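Local coordinates for protein HAT1-interacting factor 1 (Saccharomyces cerevisiae, PDB 4NQ0) that chaperones histones H3 and H4 within the nuclear histone acetyltransferase B complex and takes part in chromatin assembly and telomere silencing, at residues L39-D50 and K191-E199; I280-R291 and Q326-D336. All coordinates share one frame; numbering follows the deposited sequence.

Contact 1 of 2, residues L39-D50 and K191-E199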
loop_
_atom_site.group_PDB
_atom_site.type_symbol
_atom_site.label_atom_id
_atom_site.label_comp_id
_atom_site.label_asym_id
_atom_site.label_seq_id
_atom_site.Cartn_x
_atom_site.Cartn_y
_atom_site.Cartn_z
ATOM N N LEU A 39 -3.922 -8.050 17.997
ATOM C CA LEU A 39 -2.947 -7.807 19.046
ATOM C C LEU A 39 -1.940 -8.955 19.063
ATOM O O LEU A 39 -0.735 -8.736 19.187
ATOM C CB LEU A 39 -3.641 -7.673 20.399
ATOM C CG LEU A 39 -2.768 -7.548 21.652
ATOM C CD1 LEU A 39 -1.864 -6.326 21.584
ATOM C CD2 LEU A 39 -3.649 -7.511 22.898
ATOM N N GLU A 40 -2.449 -10.170 18.894
ATOM C CA GLU A 40 -1.648 -11.376 18.976
ATOM C C GLU A 40 -0.679 -11.525 17.791
ATOM O O GLU A 40 0.461 -11.933 17.975
ATOM C CB GLU A 40 -2.557 -12.599 19.086
ATOM C CG GLU A 40 -3.386 -12.662 20.387
ATOM C CD GLU A 40 -4.780 -12.005 20.293
ATOM O OE1 GLU A 40 -5.062 -11.232 19.334
ATOM O OE2 GLU A 40 -5.602 -12.267 21.206
ATOM N N ALA A 41 -1.141 -11.194 16.587
ATOM C CA ALA A 41 -0.283 -11.198 15.387
ATOM C C ALA A 41 0.793 -10.113 15.491
ATOM O O ALA A 41 1.954 -10.347 15.162
ATOM C CB ALA A 41 -1.120 -11.008 14.126
ATOM N N ALA A 42 0.402 -8.935 15.975
ATOM C CA ALA A 42 1.340 -7.831 16.175
ATOM C C ALA A 42 2.421 -8.172 17.209
ATOM O O ALA A 42 3.627 -7.979 16.955
ATOM C CB ALA A 42 0.592 -6.576 16.586
ATOM N N LYS A 43 1.998 -8.671 18.372
ATOM C CA LYS A 43 2.945 -9.068 19.413
ATOM C C LYS A 43 3.914 -10.098 18.879
ATOM O O LYS A 43 5.096 -10.056 19.171
ATOM C CB LYS A 43 2.241 -9.634 20.654
ATOM C CG LYS A 43 1.619 -8.569 21.543
ATOM C CD LYS A 43 1.435 -9.028 23.002
ATOM C CE LYS A 43 0.064 -9.666 23.274
ATOM N NZ LYS A 43 -0.530 -9.213 24.591
ATOM N N ARG A 44 3.394 -11.029 18.102
ATOM C CA ARG A 44 4.211 -12.085 17.529
ATOM C C ARG A 44 5.323 -11.503 16.653
ATOM O O ARG A 44 6.471 -11.960 16.701
ATOM C CB ARG A 44 3.334 -12.999 16.681
ATOM C CG ARG A 44 3.941 -14.331 16.421
ATOM C CD ARG A 44 3.506 -15.300 17.485
ATOM N NE ARG A 44 4.353 -16.477 17.481
ATOM C CZ ARG A 44 4.210 -17.500 18.309
ATOM N NH1 ARG A 44 3.232 -17.510 19.210
ATOM N NH2 ARG A 44 5.046 -18.523 18.228
ATOM N N CYS A 45 4.964 -10.513 15.837
ATOM C CA CYS A 45 5.922 -9.833 14.958
ATOM C C CYS A 45 6.902 -9.026 15.788
ATOM O O CYS A 45 8.100 -9.105 15.580
ATOM C CB CYS A 45 5.208 -8.889 13.974
ATOM S SG CYS A 45 4.207 -9.730 12.727
ATOM N N GLN A 46 6.373 -8.243 16.727
ATOM C CA GLN A 46 7.203 -7.390 17.574
ATOM C C GLN A 46 8.278 -8.188 18.325
ATOM O O GLN A 46 9.452 -7.839 18.289
ATOM C CB GLN A 46 6.330 -6.620 18.572
ATOM C CG GLN A 46 7.109 -5.814 19.598
ATOM C CD GLN A 46 7.061 -6.440 20.977
ATOM O OE1 GLN A 46 5.987 -6.829 21.447
ATOM N NE2 GLN A 46 8.224 -6.531 21.646
ATOM N N GLN A 47 7.865 -9.260 18.994
ATOM C CA GLN A 47 8.795 -10.065 19.788
ATOM C C GLN A 47 9.800 -10.791 18.901
ATOM O O GLN A 47 10.957 -10.931 19.265
ATOM C CB GLN A 47 8.036 -11.067 20.651
ATOM C CG GLN A 47 7.154 -10.410 21.706
ATOM C CD GLN A 47 6.164 -11.374 22.292
ATOM O OE1 GLN A 47 6.352 -12.589 22.220
ATOM N NE2 GLN A 47 5.094 -10.850 22.867
ATOM N N THR A 48 9.367 -11.254 17.736
ATOM C CA THR A 48 10.301 -11.867 16.794
ATOM C C THR A 48 11.322 -10.816 16.353
ATOM O O THR A 48 12.521 -11.087 16.369
ATOM C CB THR A 48 9.580 -12.499 15.575
ATOM O OG1 THR A 48 8.589 -13.428 16.038
ATOM C CG2 THR A 48 10.571 -13.229 14.672
ATOM N N LEU A 49 10.852 -9.610 16.007
ATOM C CA LEU A 49 11.754 -8.558 15.539
ATOM C C LEU A 49 12.761 -8.151 16.641
ATOM O O LEU A 49 13.925 -7.947 16.340
ATOM C CB LEU A 49 10.994 -7.332 14.982
ATOM C CG LEU A 49 10.387 -7.475 13.570
ATOM C CD1 LEU A 49 9.403 -6.372 13.236
ATOM C CD2 LEU A 49 11.462 -7.557 12.488
ATOM N N ASP A 50 12.311 -8.061 17.896
ATOM C CA ASP A 50 13.178 -7.627 19.000
ATOM C C ASP A 50 14.285 -8.634 19.277
ATOM O O ASP A 50 15.341 -8.263 19.759
ATOM C CB ASP A 50 12.388 -7.412 20.304
ATOM C CG ASP A 50 11.747 -6.027 20.407
ATOM O OD1 ASP A 50 12.270 -5.045 19.840
ATOM O OD2 ASP A 50 10.716 -5.915 21.093
ATOM N N LYS A 191 16.299 -1.710 14.539
ATOM C CA LYS A 191 16.932 -2.944 14.992
ATOM C C LYS A 191 16.385 -3.404 16.345
ATOM O O LYS A 191 16.457 -4.588 16.655
ATOM C CB LYS A 191 18.453 -2.780 15.072
ATOM C CG LYS A 191 19.128 -2.438 13.748
ATOM C CD LYS A 191 19.074 -3.587 12.749
ATOM C CE LYS A 191 19.943 -3.292 11.505
ATOM N NZ LYS A 191 20.203 -4.487 10.617
ATOM N N SER A 192 15.834 -2.487 17.139
ATOM C CA SER A 192 15.275 -2.854 18.437
ATOM C C SER A 192 14.242 -1.848 18.920
ATOM O O SER A 192 14.018 -0.811 18.290
ATOM C CB SER A 192 16.403 -3.024 19.475
ATOM O OG SER A 192 17.125 -1.819 19.670
ATOM N N GLY A 193 13.593 -2.175 20.030
ATOM C CA GLY A 193 12.551 -1.322 20.601
ATOM C C GLY A 193 11.238 -1.320 19.838
ATOM O O GLY A 193 10.521 -0.320 19.839
ATOM N N PHE A 194 10.896 -2.450 19.221
ATOM C CA PHE A 194 9.650 -2.571 18.438
ATOM C C PHE A 194 8.359 -2.475 19.248
ATOM O O PHE A 194 7.287 -2.367 18.664
ATOM C CB PHE A 194 9.641 -3.859 17.610
ATOM C CG PHE A 194 10.603 -3.837 16.460
ATOM C CD1 PHE A 194 10.200 -3.391 15.212
ATOM C CD2 PHE A 194 11.919 -4.232 16.633
ATOM C CE1 PHE A 194 11.075 -3.358 14.159
ATOM C CE2 PHE A 194 12.813 -4.209 15.567
ATOM C CZ PHE A 194 12.385 -3.769 14.330
ATOM N N HIS A 195 8.463 -2.510 20.577
ATOM C CA HIS A 195 7.321 -2.255 21.443
ATOM C C HIS A 195 6.774 -0.831 21.257
ATOM O O HIS A 195 5.641 -0.552 21.625
ATOM C CB HIS A 195 7.690 -2.484 22.922
ATOM C CG HIS A 195 8.387 -1.319 23.569
ATOM N ND1 HIS A 195 9.762 -1.216 23.651
ATOM C CD2 HIS A 195 7.891 -0.204 24.160
ATOM C CE1 HIS A 195 10.082 -0.088 24.268
ATOM N NE2 HIS A 195 8.965 0.548 24.581
ATOM N N ILE A 196 7.598 0.063 20.709
ATOM C CA ILE A 196 7.204 1.455 20.446
ATOM C C ILE A 196 5.966 1.558 19.548
ATOM O O ILE A 196 5.204 2.518 19.656
ATOM C CB ILE A 196 8.381 2.264 19.807
ATOM C CG1 ILE A 196 8.096 3.771 19.846
ATOM C CG2 ILE A 196 8.642 1.816 18.376
ATOM N N TYR A 197 5.750 0.556 18.696
ATOM C CA TYR A 197 4.636 0.575 17.737
ATOM C C TYR A 197 3.275 0.203 18.338
ATOM O O TYR A 197 2.255 0.240 17.641
ATOM C CB TYR A 197 4.965 -0.303 16.525
ATOM C CG TYR A 197 6.194 0.176 15.770
ATOM C CD1 TYR A 197 6.220 1.431 15.180
ATOM C CD2 TYR A 197 7.321 -0.618 15.651
ATOM C CE1 TYR A 197 7.339 1.894 14.509
ATOM C CE2 TYR A 197 8.446 -0.173 14.970
ATOM C CZ TYR A 197 8.447 1.077 14.395
ATOM O OH TYR A 197 9.545 1.539 13.720
ATOM N N PHE A 198 3.252 -0.131 19.627
ATOM C CA PHE A 198 1.987 -0.250 20.363
ATOM C C PHE A 198 1.621 1.059 21.074
ATOM O O PHE A 198 0.534 1.178 21.633
ATOM C CB PHE A 198 2.060 -1.401 21.371
ATOM C CG PHE A 198 2.161 -2.758 20.728
ATOM C CD1 PHE A 198 1.068 -3.319 20.086
ATOM C CD2 PHE A 198 3.346 -3.473 20.756
ATOM C CE1 PHE A 198 1.161 -4.576 19.493
ATOM C CE2 PHE A 198 3.440 -4.724 20.157
ATOM C CZ PHE A 198 2.356 -5.275 19.534
ATOM N N GLU A 199 2.518 2.042 21.023
ATOM C CA GLU A 199 2.364 3.284 21.785
ATOM C C GLU A 199 1.909 4.417 20.880
ATOM O O GLU A 199 2.139 4.389 19.669
ATOM C CB GLU A 199 3.694 3.713 22.426
ATOM C CG GLU A 199 4.650 2.592 22.839
ATOM C CD GLU A 199 4.484 2.144 24.272
ATOM O OE1 GLU A 199 5.515 1.799 24.883
ATOM O OE2 GLU A 199 3.340 2.135 24.785
HETATM O O HOH W 1 15.432 -6.395 14.763
HETATM O O HOH W 2 10.587 -3.601 22.408
#
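Asp50 and Phe194 meet where helix 38-51 closes on a short 3-10 segment, 194-198, running antiparallel to it. The backbones diverge from this end: CA atoms of Asp50 and Ser192 are 5.2 Å apart, whereas those of Ala42 and Phe198 are separated by 8.7 Å, and the Phe198 side chain occupies the wider end. Asp50 OD1 accepts the N-H of Phe194 at 3.0 Å, from the syn side of the carboxylate and 16° out of its plane. Gln46 NE2 reaches Asp50 OD2 at 2.6 Å, nearly along the C-O axis and within the plane of its own amide, and a water donates to OD2 while accepting from His195 N. With CG anti to the backbone N (chi1 174°) and the chain bent beyond it, Gln46 sends its amide forward along the helix to the Asp50 carboxylate, one turn later.

Two phenylalanines carry the apolar part. Leu49 lies over a face of the Phe194 ring, CB 3.6 Å from the centroid, and its CD1 covers the CE1 side; Asp50 OD1 sits at the edge of the same ring. Phe198 rests CE1 and CZ on Ala42 CB, and the backbone N of Lys43 lies at the ring edge near CZ. Gln46 OE1 approaches Phe198 CE2 at 3.5 Å, the amide and ring planes being perpendicular. A second water links Leu49 O to Lys191 O.

Helix 61-77 packs alongside and also touches Ala42 and Gln46. The contact joins the loop before helix 202-218, in the predicted first TPR and at the end of the region important for histone binding, to helix 38-51. With both carboxylate oxygens used as acceptors, Asp50 is probably ionised, its charge facing the N-H of Phe194, the first residue of the 3-10 segment.

Contact 2 of 2, residues I280-R291 and Q326-D336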
loop_
_atom_site.group_PDB
_atom_site.type_symbol
_atom_site.label_atom_id
_atom_site.label_comp_id
_atom_site.label_asym_id
_atom_site.label_seq_id
_atom_site.Cartn_x
_atom_site.Cartn_y
_atom_site.Cartn_z
ATOM N N ILE A 280 -7.003 -1.980 -11.805
ATOM C CA ILE A 280 -8.373 -1.472 -11.716
ATOM C C ILE A 280 -8.699 -1.057 -10.291
ATOM O O ILE A 280 -9.277 0.000 -10.059
ATOM C CB ILE A 280 -9.419 -2.531 -12.171
ATOM C CG1 ILE A 280 -9.259 -2.879 -13.661
ATOM C CG2 ILE A 280 -10.836 -2.035 -11.906
ATOM C CD1 ILE A 280 -9.463 -1.727 -14.581
ATOM N N GLN A 281 -8.334 -1.899 -9.334
ATOM C CA GLN A 281 -8.530 -1.578 -7.921
ATOM C C GLN A 281 -7.853 -0.255 -7.515
ATOM O O GLN A 281 -8.458 0.575 -6.845
ATOM C CB GLN A 281 -8.008 -2.721 -7.049
ATOM C CG GLN A 281 -8.044 -2.402 -5.563
ATOM C CD GLN A 281 -7.553 -3.535 -4.699
ATOM O OE1 GLN A 281 -6.553 -4.189 -5.004
ATOM N NE2 GLN A 281 -8.242 -3.753 -3.590
ATOM N N ALA A 282 -6.600 -0.075 -7.924
ATOM C CA ALA A 282 -5.834 1.139 -7.611
ATOM C C ALA A 282 -6.442 2.405 -8.254
ATOM O O ALA A 282 -6.521 3.465 -7.617
ATOM C CB ALA A 282 -4.389 0.969 -8.048
ATOM N N GLU A 283 -6.882 2.286 -9.506
ATOM C CA GLU A 283 -7.586 3.386 -10.171
ATOM C C GLU A 283 -8.822 3.793 -9.401
ATOM O O GLU A 283 -9.074 4.980 -9.230
ATOM C CB GLU A 283 -7.996 3.024 -11.591
ATOM C CG GLU A 283 -6.838 2.772 -12.545
ATOM C CD GLU A 283 -6.268 4.032 -13.176
ATOM O OE1 GLU A 283 -6.578 5.152 -12.694
ATOM O OE2 GLU A 283 -5.497 3.879 -14.164
ATOM N N PHE A 284 -9.595 2.822 -8.919
ATOM C CA PHE A 284 -10.816 3.153 -8.167
ATOM C C PHE A 284 -10.491 3.797 -6.823
ATOM O O PHE A 284 -11.167 4.755 -6.399
ATOM C CB PHE A 284 -11.699 1.920 -7.958
ATOM C CG PHE A 284 -12.836 2.151 -6.998
ATOM C CD1 PHE A 284 -13.949 2.879 -7.385
ATOM C CD2 PHE A 284 -12.776 1.662 -5.706
ATOM C CE1 PHE A 284 -14.988 3.122 -6.493
ATOM C CE2 PHE A 284 -13.813 1.886 -4.806
ATOM C CZ PHE A 284 -14.921 2.621 -5.204
ATOM N N LEU A 285 -9.479 3.271 -6.134
ATOM C CA LEU A 285 -9.112 3.816 -4.819
ATOM C C LEU A 285 -8.648 5.269 -4.921
ATOM O O LEU A 285 -8.962 6.082 -4.060
ATOM C CB LEU A 285 -8.054 2.938 -4.138
ATOM C CG LEU A 285 -8.517 1.548 -3.687
ATOM C CD1 LEU A 285 -7.312 0.668 -3.309
ATOM C CD2 LEU A 285 -9.510 1.620 -2.525
ATOM N N VAL A 286 -7.917 5.589 -5.979
ATOM C CA VAL A 286 -7.558 6.971 -6.302
ATOM C C VAL A 286 -8.797 7.869 -6.347
ATOM O O VAL A 286 -8.834 8.909 -5.690
ATOM C CB VAL A 286 -6.806 7.055 -7.646
ATOM C CG1 VAL A 286 -6.794 8.498 -8.191
ATOM C CG2 VAL A 286 -5.377 6.505 -7.495
ATOM N N CYS A 287 -9.815 7.445 -7.096
ATOM C CA CYS A 287 -11.061 8.205 -7.229
ATOM C C CYS A 287 -11.824 8.331 -5.922
ATOM O O CYS A 287 -12.385 9.395 -5.625
ATOM C CB CYS A 287 -11.964 7.567 -8.292
ATOM S SG CYS A 287 -11.210 7.632 -9.927
ATOM N N ASP A 288 -11.852 7.250 -5.147
ATOM C CA ASP A 288 -12.565 7.251 -3.884
ATOM C C ASP A 288 -11.928 8.218 -2.877
ATOM O O ASP A 288 -12.637 8.894 -2.147
ATOM C CB ASP A 288 -12.644 5.846 -3.283
ATOM C CG ASP A 288 -13.863 5.672 -2.394
ATOM O OD1 ASP A 288 -14.987 5.678 -2.933
ATOM O OD2 ASP A 288 -13.697 5.534 -1.165
ATOM N N ALA A 289 -10.606 8.278 -2.844
ATOM C CA ALA A 289 -9.909 9.234 -1.996
ATOM C C ALA A 289 -10.057 10.651 -2.555
ATOM O O ALA A 289 -10.279 11.592 -1.804
ATOM C CB ALA A 289 -8.445 8.863 -1.871
ATOM N N LEU A 290 -9.954 10.776 -3.876
ATOM C CA LEU A 290 -10.065 12.052 -4.577
ATOM C C LEU A 290 -11.357 12.805 -4.295
ATOM O O LEU A 290 -11.362 14.035 -4.294
ATOM C CB LEU A 290 -9.921 11.825 -6.086
ATOM C CG LEU A 290 -9.568 12.961 -7.038
ATOM C CD1 LEU A 290 -8.439 13.830 -6.514
ATOM C CD2 LEU A 290 -9.199 12.359 -8.404
ATOM N N ARG A 291 -12.453 12.096 -4.044
ATOM C CA ARG A 291 -13.707 12.800 -3.738
ATOM C C ARG A 291 -13.631 13.614 -2.441
ATOM O O ARG A 291 -14.327 14.610 -2.307
ATOM C CB ARG A 291 -14.910 11.855 -3.746
ATOM C CG ARG A 291 -14.909 10.815 -2.667
ATOM C CD ARG A 291 -15.727 9.584 -3.072
ATOM N NE ARG A 291 -17.146 9.796 -2.803
ATOM C CZ ARG A 291 -17.882 9.099 -1.935
ATOM N NH1 ARG A 291 -17.361 8.090 -1.241
ATOM N NH2 ARG A 291 -19.163 9.408 -1.772
ATOM N N GLN A 326 -17.230 -4.742 -9.775
ATOM C CA GLN A 326 -16.822 -3.762 -10.773
ATOM C C GLN A 326 -17.997 -2.845 -11.132
ATOM O O GLN A 326 -17.806 -1.652 -11.343
ATOM C CB GLN A 326 -16.270 -4.449 -12.026
ATOM C CG GLN A 326 -15.127 -5.449 -11.786
ATOM C CD GLN A 326 -13.880 -4.823 -11.192
ATOM O OE1 GLN A 326 -13.802 -3.608 -11.000
ATOM N NE2 GLN A 326 -12.887 -5.659 -10.902
ATOM N N GLN A 327 -19.205 -3.401 -11.181
ATOM C CA GLN A 327 -20.413 -2.599 -11.396
ATOM C C GLN A 327 -20.622 -1.609 -10.250
ATOM O O GLN A 327 -20.956 -0.452 -10.489
ATOM C CB GLN A 327 -21.656 -3.489 -11.562
ATOM C CG GLN A 327 -21.914 -3.962 -13.010
ATOM C CD GLN A 327 -22.911 -5.124 -13.109
ATOM O OE1 GLN A 327 -23.471 -5.577 -12.101
ATOM N NE2 GLN A 327 -23.130 -5.610 -14.330
ATOM N N ALA A 328 -20.426 -2.069 -9.014
ATOM C CA ALA A 328 -20.506 -1.204 -7.834
ATOM C C ALA A 328 -19.495 -0.052 -7.926
ATOM O O ALA A 328 -19.862 1.108 -7.766
ATOM C CB ALA A 328 -20.286 -2.013 -6.554
ATOM N N ARG A 329 -18.237 -0.373 -8.225
ATOM C CA ARG A 329 -17.191 0.654 -8.393
ATOM C C ARG A 329 -17.562 1.693 -9.449
ATOM O O ARG A 329 -17.413 2.909 -9.244
ATOM C CB ARG A 329 -15.857 0.013 -8.770
ATOM C CG ARG A 329 -15.188 -0.758 -7.642
ATOM C CD ARG A 329 -13.963 -1.492 -8.164
ATOM N NE ARG A 329 -13.241 -2.205 -7.112
ATOM C CZ ARG A 329 -12.255 -3.076 -7.326
ATOM N NH1 ARG A 329 -11.849 -3.366 -8.561
ATOM N NH2 ARG A 329 -11.667 -3.668 -6.295
ATOM N N LEU A 330 -18.061 1.200 -10.576
ATOM C CA LEU A 330 -18.443 2.041 -11.698
ATOM C C LEU A 330 -19.579 2.991 -11.300
ATOM O O LEU A 330 -19.534 4.188 -11.604
ATOM C CB LEU A 330 -18.855 1.146 -12.865
ATOM C CG LEU A 330 -18.973 1.725 -14.270
ATOM C CD1 LEU A 330 -17.746 2.571 -14.671
ATOM C CD2 LEU A 330 -19.181 0.545 -15.234
ATOM N N ALA A 331 -20.581 2.449 -10.609
ATOM C CA ALA A 331 -21.679 3.244 -10.059
ATOM C C ALA A 331 -21.184 4.344 -9.114
ATOM O O ALA A 331 -21.662 5.475 -9.169
ATOM C CB ALA A 331 -22.667 2.343 -9.326
ATOM N N GLN A 332 -20.227 4.006 -8.255
ATOM C CA GLN A 332 -19.644 4.984 -7.338
ATOM C C GLN A 332 -18.896 6.090 -8.083
ATOM O O GLN A 332 -18.982 7.263 -7.723
ATOM C CB GLN A 332 -18.683 4.303 -6.362
ATOM C CG GLN A 332 -18.055 5.259 -5.361
ATOM C CD GLN A 332 -19.085 5.852 -4.409
ATOM O OE1 GLN A 332 -19.385 7.051 -4.455
ATOM N NE2 GLN A 332 -19.639 5.006 -3.550
ATOM N N ILE A 333 -18.154 5.713 -9.113
ATOM C CA ILE A 333 -17.424 6.697 -9.917
ATOM C C ILE A 333 -18.398 7.670 -10.564
ATOM O O ILE A 333 -18.121 8.858 -10.630
ATOM C CB ILE A 333 -16.521 6.024 -10.960
ATOM C CG1 ILE A 333 -15.370 5.296 -10.259
ATOM C CG2 ILE A 333 -15.909 7.034 -11.911
ATOM C CD1 ILE A 333 -14.784 4.169 -11.082
ATOM N N GLN A 334 -19.557 7.177 -10.993
ATOM C CA GLN A 334 -20.572 8.048 -11.557
ATOM C C GLN A 334 -21.120 9.001 -10.482
ATOM O O GLN A 334 -21.373 10.174 -10.761
ATOM C CB GLN A 334 -21.711 7.239 -12.184
ATOM C CG GLN A 334 -22.699 8.095 -12.983
ATOM C CD GLN A 334 -22.051 8.794 -14.167
ATOM O OE1 GLN A 334 -21.368 8.161 -14.974
ATOM N NE2 GLN A 334 -22.268 10.109 -14.280
ATOM N N ASP A 335 -21.303 8.501 -9.262
ATOM C CA ASP A 335 -21.698 9.375 -8.148
ATOM C C ASP A 335 -20.639 10.462 -7.938
ATOM O O ASP A 335 -20.973 11.627 -7.747
ATOM C CB ASP A 335 -21.869 8.600 -6.846
ATOM C CG ASP A 335 -22.893 7.494 -6.950
ATOM O OD1 ASP A 335 -23.734 7.522 -7.877
ATOM O OD2 ASP A 335 -22.843 6.583 -6.096
ATOM N N ASP A 336 -19.367 10.076 -8.007
ATOM C CA ASP A 336 -18.276 11.039 -7.833
ATOM C C ASP A 336 -18.348 12.159 -8.877
ATOM O O ASP A 336 -18.198 13.346 -8.544
ATOM C CB ASP A 336 -16.913 10.343 -7.885
ATOM C CG ASP A 336 -16.757 9.270 -6.821
ATOM O OD1 ASP A 336 -17.444 9.337 -5.789
ATOM O OD2 ASP A 336 -15.937 8.355 -7.015
HETATM O O HOH W 3 -15.043 6.279 -5.716
#
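Asp336 OD2 takes a 2.6 Å hydrogen bond from a water that also donates to Asp288 OD1, while Asp336 OD1 forms a salt bridge with Arg291 NE at 3.0 Å. This network joins two helices separated by one other in the TPR-type stack, 273-290 and 323-344, whose segments have N-to-C directions 34° apart and axes 10.2 Å apart. The helix between them in sequence, 298-316, touches both through Leu312, and Cys287 through Ala308. Arg291 places its CG between the backbone N and the carbonyl carbon (chi1 66°), and a bend at chi3 then turns the guanidinium across the carboxylate. Asp288 and Asp336 hold like charges near each other, which the water and the arginine probably help to offset; the link from Asp288 to Arg291 is itself long.

One turn before Asp288, Phe284 carries the packing. The methylene CG of Arg329 stands over the centre of its ring, 3.7 Å from the centroid and 9° off the normal, a CH-pi contact made by the aliphatic shaft. That shaft is extended from CG to NE, so the guanidinium runs on past the ring to lie with one face over Gln281 CA. Gln332 CB and Ile333 CD1 meet the Phe284 ring at its edge. At the far end, Ile280 CG2 touches both Gln326 OE1, at 3.5 Å, and Arg329 NH1.

How the contacts relate
Contact 1 closes before contact 2 opens along the chain, and the two lie on opposite sides of its centre, their centres about 35 Å apart and their nearest atoms about 20 Å apart. They share no helix: contact 1 joins helix 38-51 to the loop ahead of helix 202-218, and contact 2 joins helices 273-290 and 323-344. Helices 202-218, 229-248 and 252-266 come between them in sequence. The first closes a long-range loop, much of which is not modelled; the second spans a single intervening helix, 298-316. Region 80-199, important for binding H3-H4 and H2A-H2B, holds segment 191-199, and region 248-332, for H2A-H2B, most of contact 2, so histone-interaction regions reach both sides of the centre.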